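Local coordinates for protein D-threo-3-hydroxyaspartate dehydratase (Delftia, PDB 3WQC) that catalyses the pyridoxal 5'-phosphate-dependent deamination of D-threo-3-hydroxyaspartate to oxaloacetate and ammonia, and also dehydrates D-serine and the L-threo and L-erythro isomers of 3-hydroxyaspartate, at residues T76-F84 with Q104-L115. Residues are numbered along the deposited sequence; the frame is centred on the assembly and turned at random. Where two conformers were deposited one is given.
Sequences TLKEAEQFF and QALQLRRRGCDL
Arg111 NH2 holds two waters that tie it to Glu81: water 1, 3.0 Å from NH2, donates to Glu81 O, and water 2 donates to Glu81 OE2 (2.7 Å). Both waters lie at the edge of the guanidinium in its plane; water 2 bridges the two charged groups, Glu81 OE2 being 4.8 Å from Arg111 NH2, while water 1 ties the guanidinium to the backbone. Beside this water-bridged pair the Phe84 ring reaches across to the turn that ends helix 102-110. Its CG stands anti to the backbone N (chi1 177°), which carries the ring away from its own helix and under Cys113, whose CB sits over one face, 3.7 Å from the ring centroid. Arg111 O approaches the ring edge at CZ (3.3 Å). That turn is a Schellman motif, with Gly112 at positive phi. Shortening Phe84 to an alanine would probably leave Cys113 CB without the ring face it rests on and open a gap beside Leu108 CD2. Segments 77-84 and 104-110 of the two helices run nearly parallel, 15° apart, with their axes 11.0 Å apart at closest approach, as neighbours on the outside of the TIM-type barrel of the alanine racemase-like domain; strand 90-93 lies between them in the chain and pairs with strand 114-119. Facing this sheet, Ala80 CB meets Leu108 CD1 at 4.0 Å and also touches Leu115 CD1, while Ile91 adjoins Ala80, Cys113 and Leu115. At the N-terminal end, Leu77 and the extended Gln104 lie alongside each other, pointing opposite ways, the amide NE2 of Gln104 lying 3.6 Å from Leu77 CB.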
ATOM      1  N   THR B  76      12.186  -4.181  -9.954  1.00  9.37           N
ATOM      2  CA  THR B  76      11.750  -3.248 -10.990  1.00 10.52           C
ATOM      3  C   THR B  76      12.987  -2.622 -11.640  1.00  9.98           C
ATOM      4  O   THR B  76      14.028  -2.533 -10.957  1.00 10.56           O
ATOM      5  CB  THR B  76      10.881  -2.100 -10.437  1.00  9.80           C
ATOM      6  OG1 THR B  76      11.644  -1.318  -9.480  1.00 11.63           O
ATOM      7  CG2 THR B  76       9.599  -2.595  -9.767  1.00 11.05           C
ATOM      8  N   LEU B  77      12.867  -2.168 -12.889  1.00 10.69           N
ATOM      9  CA  LEU B  77      13.998  -1.430 -13.480  1.00 12.11           C
ATOM     10  C   LEU B  77      14.166  -0.049 -12.800  1.00 11.21           C
ATOM     11  O   LEU B  77      15.275   0.474 -12.856  1.00 12.82           O
ATOM     12  CB  LEU B  77      13.934  -1.337 -15.015  1.00 12.17           C
ATOM     13  CG  LEU B  77      14.116  -2.704 -15.671  1.00 12.86           C
ATOM     14  CD1 LEU B  77      14.040  -2.497 -17.175  1.00 15.69           C
ATOM     15  CD2 LEU B  77      15.464  -3.344 -15.250  1.00 14.87           C
ATOM     16  N   LYS B  78      13.117   0.485 -12.149  1.00 11.47           N
ATOM     17  CA  LYS B  78      13.322   1.756 -11.437  0.50 11.40           C
ATOM     18  C   LYS B  78      14.305   1.533 -10.308  1.00 11.09           C
ATOM     19  O   LYS B  78      15.168   2.389 -10.062  1.00 12.68           O
ATOM     20  CB  LYS B  78      12.005   2.334 -10.911  0.50 12.74           C
ATOM     21  CG  LYS B  78      12.141   3.780 -10.370  0.50 16.76           C
ATOM     22  CD  LYS B  78      10.866   4.281  -9.672  0.50 18.21           C
ATOM     23  CE  LYS B  78      10.661   5.774  -9.704  0.50 29.46           C
ATOM     24  NZ  LYS B  78       9.182   6.104  -9.532  0.50 21.73           N
ATOM     25  N   GLU B  79      14.198   0.413  -9.599  1.00 11.41           N
ATOM     26  CA  GLU B  79      15.183   0.093  -8.569  1.00 11.10           C
ATOM     27  C   GLU B  79      16.567  -0.042  -9.235  1.00 12.31           C
ATOM     28  O   GLU B  79      17.561   0.464  -8.676  1.00 12.53           O
ATOM     29  CB  GLU B  79      14.855  -1.207  -7.903  1.00 11.58           C
ATOM     30  CG  GLU B  79      13.745  -1.127  -6.877  1.00 11.91           C
ATOM     31  CD  GLU B  79      13.167  -2.515  -6.707  1.00 11.28           C
ATOM     32  OE1 GLU B  79      12.019  -2.764  -7.158  1.00 13.43           O
ATOM     33  OE2 GLU B  79      13.846  -3.403  -6.163  1.00 12.66           O
ATOM     34  N   ALA B  80      16.679  -0.733 -10.377  1.00 11.15           N
ATOM     35  CA  ALA B  80      18.033  -0.835 -11.005  1.00 12.02           C
ATOM     36  C   ALA B  80      18.592   0.586 -11.321  1.00 12.16           C
ATOM     37  O   ALA B  80      19.781   0.836 -11.044  1.00 13.61           O
ATOM     38  CB  ALA B  80      17.912  -1.652 -12.295  1.00 14.71           C
ATOM     39  N   GLU B  81      17.712   1.506 -11.854  1.00 11.82           N
ATOM     40  CA  GLU B  81      18.199   2.830 -12.197  1.00 15.16           C
ATOM     41  C   GLU B  81      18.713   3.534 -10.923  1.00 14.74           C
ATOM     42  O   GLU B  81      19.805   4.173 -10.919  1.00 17.05           O
ATOM     43  CB  GLU B  81      17.007   3.519 -12.967  1.00 19.25           C
ATOM     44  CG  GLU B  81      17.116   4.977 -13.231  1.00 23.71           C
ATOM     45  CD  GLU B  81      15.774   5.521 -13.789  1.00 23.71           C
ATOM     46  OE1 GLU B  81      14.966   6.208 -13.006  1.00 34.96           O
ATOM     47  OE2 GLU B  81      15.512   5.266 -14.998  1.00 28.51           O
ATOM     48  N   GLN B  82      17.936   3.452  -9.811  1.00 14.72           N
ATOM     49  CA  GLN B  82      18.266   4.183  -8.551  1.00 16.94           C
ATOM     50  C   GLN B  82      19.565   3.636  -7.996  1.00 14.10           C
ATOM     51  O   GLN B  82      20.462   4.391  -7.586  1.00 16.99           O
ATOM     52  CB  GLN B  82      17.122   3.986  -7.513  1.00 19.89           C
ATOM     53  CG  GLN B  82      17.498   4.427  -6.058  1.00 21.53           C
ATOM     54  CD  GLN B  82      16.322   4.392  -5.046  1.00 41.56           C
ATOM     55  OE1 GLN B  82      15.321   5.132  -5.133  1.00 54.52           O
ATOM     56  NE2 GLN B  82      16.512   3.623  -4.016  1.00 27.79           N
ATOM     57  N   PHE B  83      19.660   2.323  -7.849  1.00 14.30           N
ATOM     58  CA  PHE B  83      20.826   1.740  -7.193  1.00 14.13           C
ATOM     59  C   PHE B  83      22.075   1.849  -8.090  1.00 13.48           C
ATOM     60  O   PHE B  83      23.176   2.088  -7.556  1.00 16.47           O
ATOM     61  CB  PHE B  83      20.573   0.274  -6.708  1.00 14.55           C
ATOM     62  CG  PHE B  83      19.717   0.277  -5.507  1.00 12.57           C
ATOM     63  CD1 PHE B  83      20.282   0.433  -4.245  1.00 16.68           C
ATOM     64  CD2 PHE B  83      18.325   0.125  -5.611  1.00 14.97           C
ATOM     65  CE1 PHE B  83      19.455   0.460  -3.080  1.00 16.25           C
ATOM     66  CE2 PHE B  83      17.486   0.163  -4.454  1.00 15.18           C
ATOM     67  CZ  PHE B  83      18.058   0.351  -3.180  1.00 14.91           C
ATOM     68  N   PHE B  84      21.890   1.769  -9.427  1.00 14.26           N
ATOM     69  CA  PHE B  84      23.085   1.997 -10.293  1.00 13.79           C
ATOM     70  C   PHE B  84      23.575   3.463 -10.199  1.00 14.51           C
ATOM     71  O   PHE B  84      24.811   3.677 -10.119  1.00 17.41           O
ATOM     72  CB  PHE B  84      22.748   1.684 -11.750  1.00 14.90           C
ATOM     73  CG  PHE B  84      23.913   1.976 -12.685  1.00 13.39           C
ATOM     74  CD1 PHE B  84      25.101   1.217 -12.579  1.00 16.51           C
ATOM     75  CD2 PHE B  84      23.805   3.004 -13.637  1.00 15.66           C
ATOM     76  CE1 PHE B  84      26.210   1.560 -13.407  1.00 16.77           C
ATOM     77  CE2 PHE B  84      24.892   3.317 -14.480  1.00 17.53           C
ATOM     78  CZ  PHE B  84      26.061   2.584 -14.346  1.00 18.24           C
ATOM     79  N   GLN B 104      15.071   0.030 -22.030  1.00 12.03           N
ATOM     80  CA  GLN B 104      15.591   0.537 -20.736  1.00 12.63           C
ATOM     81  C   GLN B 104      16.707  -0.336 -20.205  1.00 12.17           C
ATOM     82  O   GLN B 104      17.706   0.154 -19.703  1.00 13.57           O
ATOM     83  CB  GLN B 104      14.447   0.573 -19.714  1.00 15.34           C
ATOM     84  CG  GLN B 104      15.017   1.350 -18.545  1.00 22.10           C
ATOM     85  CD  GLN B 104      14.091   1.510 -17.374  1.00 23.71           C
ATOM     86  OE1 GLN B 104      14.480   2.146 -16.287  1.00 32.31           O
ATOM     87  NE2 GLN B 104      12.851   0.985 -17.538  1.00 18.16           N
ATOM     88  N   ALA B 105      16.581  -1.693 -20.354  1.00 11.59           N
ATOM     89  CA  ALA B 105      17.661  -2.568 -19.865  1.00 11.84           C
ATOM     90  C   ALA B 105      18.925  -2.302 -20.725  1.00 12.16           C
ATOM     91  O   ALA B 105      20.013  -2.306 -20.115  1.00 13.31           O
ATOM     92  CB  ALA B 105      17.209  -4.014 -20.036  1.00 12.47           C
ATOM     93  N   LEU B 106      18.759  -2.116 -22.029  1.00 10.81           N
ATOM     94  CA  LEU B 106      19.919  -1.806 -22.929  1.00 11.78           C
ATOM     95  C   LEU B 106      20.596  -0.527 -22.438  1.00 13.74           C
ATOM     96  O   LEU B 106      21.861  -0.476 -22.335  1.00 14.26           O
ATOM     97  CB  LEU B 106      19.420  -1.708 -24.371  1.00 13.79           C
ATOM     98  CG  LEU B 106      20.521  -1.310 -25.371  1.00 14.17           C
ATOM     99  CD1 LEU B 106      21.625  -2.359 -25.427  1.00 16.86           C
ATOM    100  CD2 LEU B 106      19.886  -0.986 -26.719  1.00 20.16           C
ATOM    101  N   GLN B 107      19.799   0.510 -22.188  0.50 12.06           N
ATOM    102  CA  GLN B 107      20.424   1.784 -21.798  0.50 12.51           C
ATOM    103  C   GLN B 107      21.211   1.653 -20.504  0.50 13.10           C
ATOM    104  O   GLN B 107      22.311   2.224 -20.382  0.50 13.55           O
ATOM    105  CB  GLN B 107      19.308   2.818 -21.632  0.50 13.26           C
ATOM    106  CG  GLN B 107      18.629   3.125 -22.965  0.50 19.58           C
ATOM    107  CD  GLN B 107      17.160   3.570 -22.832  0.50 25.33           C
ATOM    108  OE1 GLN B 107      16.676   3.848 -21.722  0.50 24.21           O
ATOM    109  NE2 GLN B 107      16.445   3.650 -23.984  0.50 26.27           N
ATOM    110  N   LEU B 108      20.654   0.944 -19.495  1.00 11.75           N
ATOM    111  CA  LEU B 108      21.351   0.734 -18.222  1.00 12.34           C
ATOM    112  C   LEU B 108      22.708   0.029 -18.509  1.00 12.73           C
ATOM    113  O   LEU B 108      23.737   0.401 -17.942  1.00 14.05           O
ATOM    114  CB  LEU B 108      20.502  -0.086 -17.273  1.00 13.53           C
ATOM    115  CG  LEU B 108      19.550   0.790 -16.479  1.00 14.25           C
ATOM    116  CD1 LEU B 108      18.447  -0.121 -15.950  1.00 17.55           C
ATOM    117  CD2 LEU B 108      20.262   1.465 -15.271  1.00 18.39           C
ATOM    118  N   ARG B 109      22.655  -1.066 -19.325  1.00 12.52           N
ATOM    119  CA  ARG B 109      23.943  -1.761 -19.590  1.00 13.47           C
ATOM    120  C   ARG B 109      24.982  -0.838 -20.322  1.00 12.64           C
ATOM    121  O   ARG B 109      26.184  -0.896 -19.986  1.00 16.81           O
ATOM    122  CB  ARG B 109      23.674  -3.051 -20.427  1.00 12.88           C
ATOM    123  CG  ARG B 109      23.042  -4.125 -19.534  1.00 13.60           C
ATOM    124  CD  ARG B 109      22.678  -5.396 -20.315  1.00 16.35           C
ATOM    125  NE  ARG B 109      23.910  -6.002 -20.865  1.00 15.22           N
ATOM    126  CZ  ARG B 109      24.772  -6.762 -20.164  1.00 17.45           C
ATOM    127  NH1 ARG B 109      24.512  -7.139 -18.867  1.00 16.23           N
ATOM    128  NH2 ARG B 109      25.919  -7.191 -20.750  1.00 20.42           N
ATOM    129  N   ARG B 110      24.489  -0.032 -21.274  1.00 12.78           N
ATOM    130  CA  ARG B 110      25.354   0.841 -22.032  0.50 13.43           C
ATOM    131  C   ARG B 110      25.961   1.903 -21.145  1.00 13.89           C
ATOM    132  O   ARG B 110      27.095   2.314 -21.436  1.00 19.32           O
ATOM    133  CB  ARG B 110      24.634   1.471 -23.208  0.50 15.36           C
ATOM    134  CG  ARG B 110      24.283   0.487 -24.315  0.50 17.41           C
ATOM    135  CD  ARG B 110      23.481   1.197 -25.460  0.50 24.03           C
ATOM    136  NE  ARG B 110      23.386   0.423 -26.722  0.50 24.07           N
ATOM    137  CZ  ARG B 110      22.649   0.731 -27.789  0.50 14.89           C
ATOM    138  NH1 ARG B 110      21.947   1.850 -27.807  0.50 21.06           N
ATOM    139  NH2 ARG B 110      22.612  -0.161 -28.859  0.50 23.87           N
ATOM    140  N   ARG B 111      25.293   2.296 -20.059  1.00 15.11           N
ATOM    141  CA  ARG B 111      25.881   3.242 -19.053  1.00 17.32           C
ATOM    142  C   ARG B 111      26.809   2.609 -18.051  1.00 14.71           C
ATOM    143  O   ARG B 111      27.417   3.304 -17.242  1.00 19.69           O
ATOM    144  CB  ARG B 111      24.728   3.888 -18.134  1.00 23.36           C
ATOM    145  CG  ARG B 111      23.815   4.736 -18.804  1.00 27.13           C
ATOM    146  CD  ARG B 111      23.216   5.683 -17.731  1.00 27.57           C
ATOM    147  NE  ARG B 111      22.216   5.274 -16.795  1.00 25.16           N
ATOM    148  CZ  ARG B 111      20.936   4.950 -17.155  1.00 21.31           C
ATOM    149  NH1 ARG B 111      20.541   4.816 -18.469  1.00 24.65           N
ATOM    150  NH2 ARG B 111      20.078   4.693 -16.233  1.00 24.11           N
ATOM    151  N   GLY B 112      26.966   1.263 -18.091  1.00 14.95           N
ATOM    152  CA  GLY B 112      27.881   0.581 -17.261  1.00 15.35           C
ATOM    153  C   GLY B 112      27.286  -0.269 -16.178  1.00 14.84           C
ATOM    154  O   GLY B 112      28.032  -0.822 -15.341  1.00 19.69           O
ATOM    155  N   CYS B 113      25.975  -0.488 -16.219  1.00 14.99           N
ATOM    156  CA  CYS B 113      25.379  -1.367 -15.219  1.00 14.63           C
ATOM    157  C   CYS B 113      25.463  -2.843 -15.694  1.00 13.65           C
ATOM    158  O   CYS B 113      25.069  -3.150 -16.818  1.00 15.93           O
ATOM    159  CB  CYS B 113      23.914  -0.970 -15.026  1.00 15.68           C
ATOM    160  SG  CYS B 113      23.070  -1.962 -13.723  1.00 16.78           S
ATOM    161  N   ASP B 114      25.961  -3.728 -14.846  1.00 13.72           N
ATOM    162  CA  ASP B 114      26.061  -5.159 -15.207  1.00 14.02           C
ATOM    163  C   ASP B 114      24.748  -5.774 -14.825  1.00 14.71           C
ATOM    164  O   ASP B 114      24.604  -6.523 -13.824  1.00 15.19           O
ATOM    165  CB  ASP B 114      27.164  -5.817 -14.447  1.00 16.18           C
ATOM    166  CG  ASP B 114      27.456  -7.196 -15.038  1.00 25.94           C
ATOM    167  OD1 ASP B 114      27.330  -7.311 -16.293  1.00 42.49           O
ATOM    168  OD2 ASP B 114      27.962  -8.098 -14.344  1.00 35.53           O
ATOM    169  N   LEU B 115      23.746  -5.411 -15.598  1.00 14.11           N
ATOM    170  CA  LEU B 115      22.350  -5.750 -15.293  1.00 12.19           C
ATOM    171  C   LEU B 115      22.041  -7.131 -15.907  1.00 10.90           C
ATOM    172  O   LEU B 115      22.247  -7.324 -17.122  1.00 13.93           O
ATOM    173  CB  LEU B 115      21.446  -4.673 -15.978  1.00 12.23           C
ATOM    174  CG  LEU B 115      19.942  -4.988 -15.850  1.00 10.73           C
ATOM    175  CD1 LEU B 115      19.479  -4.924 -14.357  1.00 13.49           C
ATOM    176  CD2 LEU B 115      19.224  -3.974 -16.741  1.00 14.14           C
TER
HETATM  177  O   HOH W   1      20.595   5.220 -13.358  1.00 22.72           O
HETATM  178  O   HOH W   2      17.079   3.934 -16.687  1.00 24.35           O